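Local atomic coordinates of adenosine kinase (Sinorhizobium meliloti, PDB entry 3UBO), a protein that probably transfers a phosphate from ATP to adenosine, as a kinase of the pfkB carbohydrate kinase family. Residues S295-E298 with C299-G303; C194-R197 with Y198-E201. All blocks are in the same frame, centred on the assembly; numbering follows the deposited sequence.

Interactions 1 and 2 both sit where a helix starts or stops, at well-separated places in the chain. Interaction 2 (194-201) comes first in sequence, at the junction of helices 192-197 and 199-207, between strands 184-188 and 213-217 of the parallel sheet. Interaction 1 (295-303) follows later, in the first turns of helix 296-311. Their centres are 28 Å apart, the nearest atoms about 20 Å, and they do not touch. Both belong to the same pfkB-type kinase fold but lie near different ligands: the Arg197 side chain of interaction 2 is about 6 Å from adenosine, whereas the Ser300 side chain of interaction 1 is about 8 Å from ADP, and helix 296-311 carries ADP-pocket residues further along.

Interaction 1. Residues S295-E298 with C299-G303; sequences SLEE and CSKLG
Among the flat groups, the Glu297 carboxylate is approached by Lys301 from the side of OE1, where Lys301 CE lies 3.2 Å from Glu297 OE1. Glu297 and Lys301, one helical turn apart, run side by side in the same direction. A bend at chi2 (-97°) brings the Glu297 carboxylate alongside the lysine, yet the charges stop short of a salt bridge, with Lys301 NZ 4.1 Å from Glu297 OE1. The pairing is therefore probably a loose electrostatic one between two exposed side chains.

This is the start of helix 296-311, with Ser295 as its N-cap: Ser295 OG accepts from Glu298 N at 2.9 Å, giving a first-turn amide an acceptor that no preceding turn supplies. Beyond the cap, Cys299 N divides itself weakly between the carbonyls of Ser295 and Leu296. The regular pattern is clear by Ser300, whose N reaches Leu296 O at 2.8 Å in a nearly straight bond (173°); Leu302 N to Glu298 O follows at 3.3 Å.

The buried side chains fasten this turn to the fold. Leu296 and Ser300 lie on strands 253-257 and 260-264, Ser300 OG making a weak hydrogen bond to Ser253 OG, while Cys299 packs on Phe286 and Tyr290 of helix 278-290. Ser300 also touches Tyr282, which belongs to the ADP pocket. On the same helix, Leu302 rests against Phe288, and its CG and CD1 both lie close to the carbonyl oxygen of Glu298.

Interaction 2. Residues C194-R197 with Y198-E201; sequences CVHR and YRSE
The aliphatic part of Arg197 lies over the ring face of Tyr198, although the two are consecutive residues, at a place where Tyr198, the first residue after helix 192-197, also holds the N-cap position of helix 199-207. Its phi of -151° breaks the helical run, and the ring folds back over its predecessor. Arg197 CG makes a CH-pi contact over the ring face, 3.9 Å from the Tyr198 centroid, and the Arg197 carbonyl oxygen also lies over a face of the ring. With CG anti to the backbone N (chi1 176°), the arginine's aliphatic part runs out along the ring. The chain then bends at chi3, which leaves the guanidinium plane 72° from the ring and swings NE past Tyr198 CE2 at 3.8 Å.

Cys194, a turn earlier, meets the ring at its edge in a sulfur-aromatic contact, SG being 4.1 Å from Tyr198 CD2. Its CA lies over one face of the Arg197 guanidinium, toward the rim. Tyr198 N gives two weak hydrogen bonds, to Cys194 O at 3.0 Å and Val195 O at 3.3 Å. Elsewhere, the edge of the Arg199 guanidinium is turned loosely to the His196 ring.

Asp163 OD1 receives both the Arg197 NE salt bridge and a hydrogen bond with Tyr198 OH, and Trp162 meets the tyrosine edge-to-face. With a valine here in place of Tyr198, Asp163 would probably keep only the arginine of these two partners, and Arg197 CG would lose its aromatic face. The arrangement is that of a helix-helix junction, here in a pfkB-type kinase, with Arg197 touching strand 37-39 and its side chain about 6 Å from the bound adenosine.

Interaction 1. Residues S295-E298 with C299-G303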
ATOM      1  N   SER A 295      -7.101 -18.117  28.891  1.00 69.32           N
ATOM      2  CA  SER A 295      -6.439 -17.598  30.071  1.00 71.50           C
ATOM      3  C   SER A 295      -6.006 -16.203  29.731  1.00 69.31           C
ATOM      4  O   SER A 295      -5.900 -15.896  28.560  1.00 68.02           O
ATOM      5  CB  SER A 295      -5.193 -18.448  30.369  1.00 70.99           C
ATOM      6  OG  SER A 295      -4.664 -18.977  29.154  1.00 71.39           O
ATOM      7  N   LEU A 296      -5.735 -15.383  30.742  1.00 68.65           N
ATOM      8  CA  LEU A 296      -4.970 -14.151  30.546  1.00 69.76           C
ATOM      9  C   LEU A 296      -3.613 -14.494  29.936  1.00 72.53           C
ATOM     10  O   LEU A 296      -3.072 -13.753  29.098  1.00 72.09           O
ATOM     11  CB  LEU A 296      -4.745 -13.417  31.870  1.00 70.49           C
ATOM     12  CG  LEU A 296      -6.049 -12.930  32.530  1.00 72.16           C
ATOM     13  CD1 LEU A 296      -5.803 -11.819  33.570  1.00 70.23           C
ATOM     14  CD2 LEU A 296      -7.027 -12.491  31.452  1.00 72.10           C
ATOM     15  N   GLU A 297      -3.068 -15.618  30.383  1.00 71.37           N
ATOM     16  CA  GLU A 297      -1.827 -16.135  29.885  1.00 72.57           C
ATOM     17  C   GLU A 297      -1.907 -16.330  28.360  1.00 71.85           C
ATOM     18  O   GLU A 297      -1.095 -15.789  27.624  1.00 71.36           O
ATOM     19  CB  GLU A 297      -1.525 -17.469  30.598  1.00 73.63           C
ATOM     20  CG  GLU A 297      -0.171 -17.542  31.304  1.00 73.05           C
ATOM     21  CD  GLU A 297       0.910 -18.221  30.466  1.00 75.39           C
ATOM     22  OE1 GLU A 297       0.559 -18.934  29.488  1.00 76.14           O
ATOM     23  OE2 GLU A 297       2.109 -18.055  30.801  1.00 72.54           O
ATOM     24  N   GLU A 298      -2.879 -17.098  27.886  1.00 71.17           N
ATOM     25  CA  GLU A 298      -2.953 -17.407  26.467  1.00 71.67           C
ATOM     26  C   GLU A 298      -3.500 -16.199  25.704  1.00 70.79           C
ATOM     27  O   GLU A 298      -3.525 -16.142  24.460  1.00 69.76           O
ATOM     28  CB  GLU A 298      -3.861 -18.602  26.260  1.00 74.04           C
ATOM     29  CG  GLU A 298      -3.484 -19.539  25.089  1.00 79.16           C
ATOM     30  CD  GLU A 298      -4.596 -20.593  24.862  1.00 85.99           C
ATOM     31  OE1 GLU A 298      -5.307 -20.933  25.878  1.00 85.85           O
ATOM     32  OE2 GLU A 298      -4.786 -21.053  23.686  1.00 86.92           O
ATOM     33  N   CYS A 299      -3.967 -15.227  26.467  1.00 71.15           N
ATOM     34  CA  CYS A 299      -4.458 -13.987  25.882  1.00 70.23           C
ATOM     35  C   CYS A 299      -3.221 -13.133  25.586  1.00 70.48           C
ATOM     36  O   CYS A 299      -3.004 -12.775  24.425  1.00 71.50           O
ATOM     37  CB  CYS A 299      -5.522 -13.259  26.762  1.00 67.41           C
ATOM     38  SG  CYS A 299      -7.297 -13.623  26.407  1.00 64.47           S
ATOM     39  N   SER A 300      -2.392 -12.826  26.591  1.00 68.85           N
ATOM     40  CA  SER A 300      -1.244 -12.007  26.305  1.00 66.59           C
ATOM     41  C   SER A 300      -0.519 -12.638  25.119  1.00 66.79           C
ATOM     42  O   SER A 300       0.070 -11.949  24.303  1.00 67.89           O
ATOM     43  CB  SER A 300      -0.308 -11.934  27.489  1.00 66.72           C
ATOM     44  OG  SER A 300      -0.921 -11.349  28.585  1.00 64.19           O
ATOM     45  N   LYS A 301      -0.566 -13.956  25.010  1.00 67.80           N
ATOM     46  CA  LYS A 301       0.269 -14.619  23.997  1.00 68.30           C
ATOM     47  C   LYS A 301      -0.295 -14.231  22.647  1.00 65.28           C
ATOM     48  O   LYS A 301       0.437 -13.822  21.748  1.00 61.68           O
ATOM     49  CB  LYS A 301       0.373 -16.163  24.170  1.00 65.45           C
ATOM     50  CG  LYS A 301       1.398 -16.615  25.219  1.00 66.29           C
ATOM     51  CD  LYS A 301       1.398 -18.140  25.375  1.00 68.65           C
ATOM     52  CE  LYS A 301       2.058 -18.639  26.701  1.00 73.07           C
ATOM     53  NZ  LYS A 301       3.616 -18.785  26.826  1.00 72.27           N
ATOM     54  N   LEU A 302      -1.616 -14.324  22.522  1.00 66.50           N
ATOM     55  CA  LEU A 302      -2.244 -14.017  21.247  1.00 64.93           C
ATOM     56  C   LEU A 302      -1.957 -12.549  20.914  1.00 63.51           C
ATOM     57  O   LEU A 302      -1.811 -12.187  19.750  1.00 58.76           O
ATOM     58  CB  LEU A 302      -3.717 -14.334  21.290  1.00 64.92           C
ATOM     59  CG  LEU A 302      -3.905 -15.798  20.958  1.00 68.14           C
ATOM     60  CD1 LEU A 302      -5.266 -16.244  21.405  1.00 67.96           C
ATOM     61  CD2 LEU A 302      -3.676 -16.051  19.453  1.00 67.50           C
ATOM     62  N   GLY A 303      -1.794 -11.749  21.968  1.00 63.99           N
ATOM     63  CA  GLY A 303      -1.406 -10.365  21.845  1.00 63.54           C
ATOM     64  C   GLY A 303      -0.099 -10.178  21.108  1.00 62.09           C
ATOM     65  O   GLY A 303      -0.082  -9.635  19.984  1.00 58.81           O
TER

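Interaction 2. Residues C194-R197 with Y198-E201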
ATOM      1  N   CYS A 194      -3.002  12.204  23.941  1.00 69.53           N
ATOM      2  CA  CYS A 194      -4.432  12.004  24.100  1.00 65.94           C
ATOM      3  C   CYS A 194      -4.609  11.887  25.585  1.00 68.01           C
ATOM      4  O   CYS A 194      -5.344  12.670  26.186  1.00 70.34           O
ATOM      5  CB  CYS A 194      -4.839  10.708  23.432  1.00 64.06           C
ATOM      6  SG  CYS A 194      -6.531  10.637  22.854  1.00 66.50           S
ATOM      7  N   VAL A 195      -3.876  10.960  26.200  1.00 68.45           N
ATOM      8  CA  VAL A 195      -3.889  10.845  27.666  1.00 70.38           C
ATOM      9  C   VAL A 195      -3.787  12.191  28.454  1.00 72.53           C
ATOM     10  O   VAL A 195      -4.678  12.476  29.241  1.00 73.60           O
ATOM     11  CB  VAL A 195      -2.977   9.686  28.209  1.00 70.67           C
ATOM     12  CG1 VAL A 195      -2.850   9.726  29.720  1.00 70.61           C
ATOM     13  CG2 VAL A 195      -3.526   8.316  27.743  1.00 67.89           C
ATOM     14  N   HIS A 196      -2.777  13.033  28.251  1.00 71.66           N
ATOM     15  CA  HIS A 196      -2.845  14.365  28.886  1.00 70.54           C
ATOM     16  C   HIS A 196      -4.092  15.188  28.536  1.00 70.65           C
ATOM     17  O   HIS A 196      -4.728  15.769  29.417  1.00 73.96           O
ATOM     18  CB  HIS A 196      -1.617  15.194  28.577  1.00 68.69           C
ATOM     19  CG  HIS A 196      -0.345  14.558  29.018  1.00 71.25           C
ATOM     20  ND1 HIS A 196       0.308  13.601  28.264  1.00 74.19           N
ATOM     21  CD2 HIS A 196       0.412  14.749  30.125  1.00 74.74           C
ATOM     22  CE1 HIS A 196       1.416  13.225  28.888  1.00 70.38           C
ATOM     23  NE2 HIS A 196       1.505  13.907  30.020  1.00 74.19           N
ATOM     24  N   ARG A 197      -4.459  15.231  27.259  1.00 70.00           N
ATOM     25  CA  ARG A 197      -5.570  16.069  26.733  1.00 69.05           C
ATOM     26  C   ARG A 197      -6.973  15.629  27.265  1.00 69.47           C
ATOM     27  O   ARG A 197      -7.979  16.318  27.103  1.00 66.11           O
ATOM     28  CB  ARG A 197      -5.461  16.032  25.183  1.00 68.09           C
ATOM     29  CG  ARG A 197      -6.501  16.721  24.206  1.00 69.02           C
ATOM     30  CD  ARG A 197      -5.892  16.864  22.672  1.00 66.92           C
ATOM     31  NE  ARG A 197      -5.812  15.613  21.879  1.00 65.85           N
ATOM     32  CZ  ARG A 197      -4.714  14.835  21.729  1.00 68.58           C
ATOM     33  NH1 ARG A 197      -3.521  15.153  22.269  1.00 64.11           N
ATOM     34  NH2 ARG A 197      -4.812  13.709  21.025  1.00 67.26           N
ATOM     35  N   TYR A 198      -7.014  14.447  27.880  1.00 72.16           N
ATOM     36  CA  TYR A 198      -8.243  13.887  28.441  1.00 72.92           C
ATOM     37  C   TYR A 198      -7.979  12.980  29.633  1.00 73.19           C
ATOM     38  O   TYR A 198      -8.700  11.999  29.785  1.00 73.46           O
ATOM     39  CB  TYR A 198      -9.035  13.066  27.402  1.00 70.72           C
ATOM     40  CG  TYR A 198      -9.332  13.783  26.100  1.00 69.43           C
ATOM     41  CD1 TYR A 198     -10.341  14.746  26.008  1.00 72.28           C
ATOM     42  CD2 TYR A 198      -8.591  13.517  24.966  1.00 68.68           C
ATOM     43  CE1 TYR A 198     -10.615  15.416  24.786  1.00 70.41           C
ATOM     44  CE2 TYR A 198      -8.835  14.178  23.773  1.00 67.88           C
ATOM     45  CZ  TYR A 198      -9.844  15.117  23.682  1.00 69.37           C
ATOM     46  OH  TYR A 198     -10.072  15.735  22.482  1.00 68.10           O
ATOM     47  N   ARG A 199      -6.976  13.297  30.469  1.00 73.01           N
ATOM     48  CA  ARG A 199      -6.697  12.518  31.714  1.00 76.85           C
ATOM     49  C   ARG A 199      -8.014  12.196  32.439  1.00 77.62           C
ATOM     50  O   ARG A 199      -8.309  11.050  32.810  1.00 77.74           O
ATOM     51  CB  ARG A 199      -5.764  13.294  32.667  1.00 74.60           C
ATOM     52  CG  ARG A 199      -4.759  12.447  33.417  1.00 78.98           C
ATOM     53  CD  ARG A 199      -3.332  13.140  33.525  1.00 81.59           C
ATOM     54  NE  ARG A 199      -3.000  13.674  34.867  1.00 85.81           N
ATOM     55  CZ  ARG A 199      -1.829  14.237  35.222  1.00 86.67           C
ATOM     56  NH1 ARG A 199      -0.846  14.352  34.318  1.00 82.25           N
ATOM     57  NH2 ARG A 199      -1.636  14.693  36.475  1.00 81.10           N
ATOM     58  N   SER A 200      -8.810  13.242  32.610  1.00 76.91           N
ATOM     59  CA  SER A 200      -9.911  13.209  33.527  1.00 74.74           C
ATOM     60  C   SER A 200     -11.076  12.528  32.860  1.00 76.37           C
ATOM     61  O   SER A 200     -11.597  11.581  33.427  1.00 78.09           O
ATOM     62  CB  SER A 200     -10.267  14.616  33.930  1.00 73.67           C
ATOM     63  OG  SER A 200     -10.655  15.317  32.772  1.00 77.78           O
ATOM     64  N   GLU A 201     -11.475  12.980  31.662  1.00 74.84           N
ATOM     65  CA  GLU A 201     -12.577  12.321  30.928  1.00 74.83           C
ATOM     66  C   GLU A 201     -12.406  10.813  30.899  1.00 76.49           C
ATOM     67  O   GLU A 201     -13.387  10.073  30.997  1.00 76.75           O
ATOM     68  CB  GLU A 201     -12.744  12.825  29.482  1.00 73.55           C
ATOM     69  CG  GLU A 201     -13.489  14.152  29.329  1.00 74.32           C
ATOM     70  CD  GLU A 201     -12.540  15.335  29.154  1.00 75.00           C
ATOM     71  OE1 GLU A 201     -11.397  15.270  29.682  1.00 73.81           O
ATOM     72  OE2 GLU A 201     -12.953  16.322  28.492  1.00 77.22           O
TER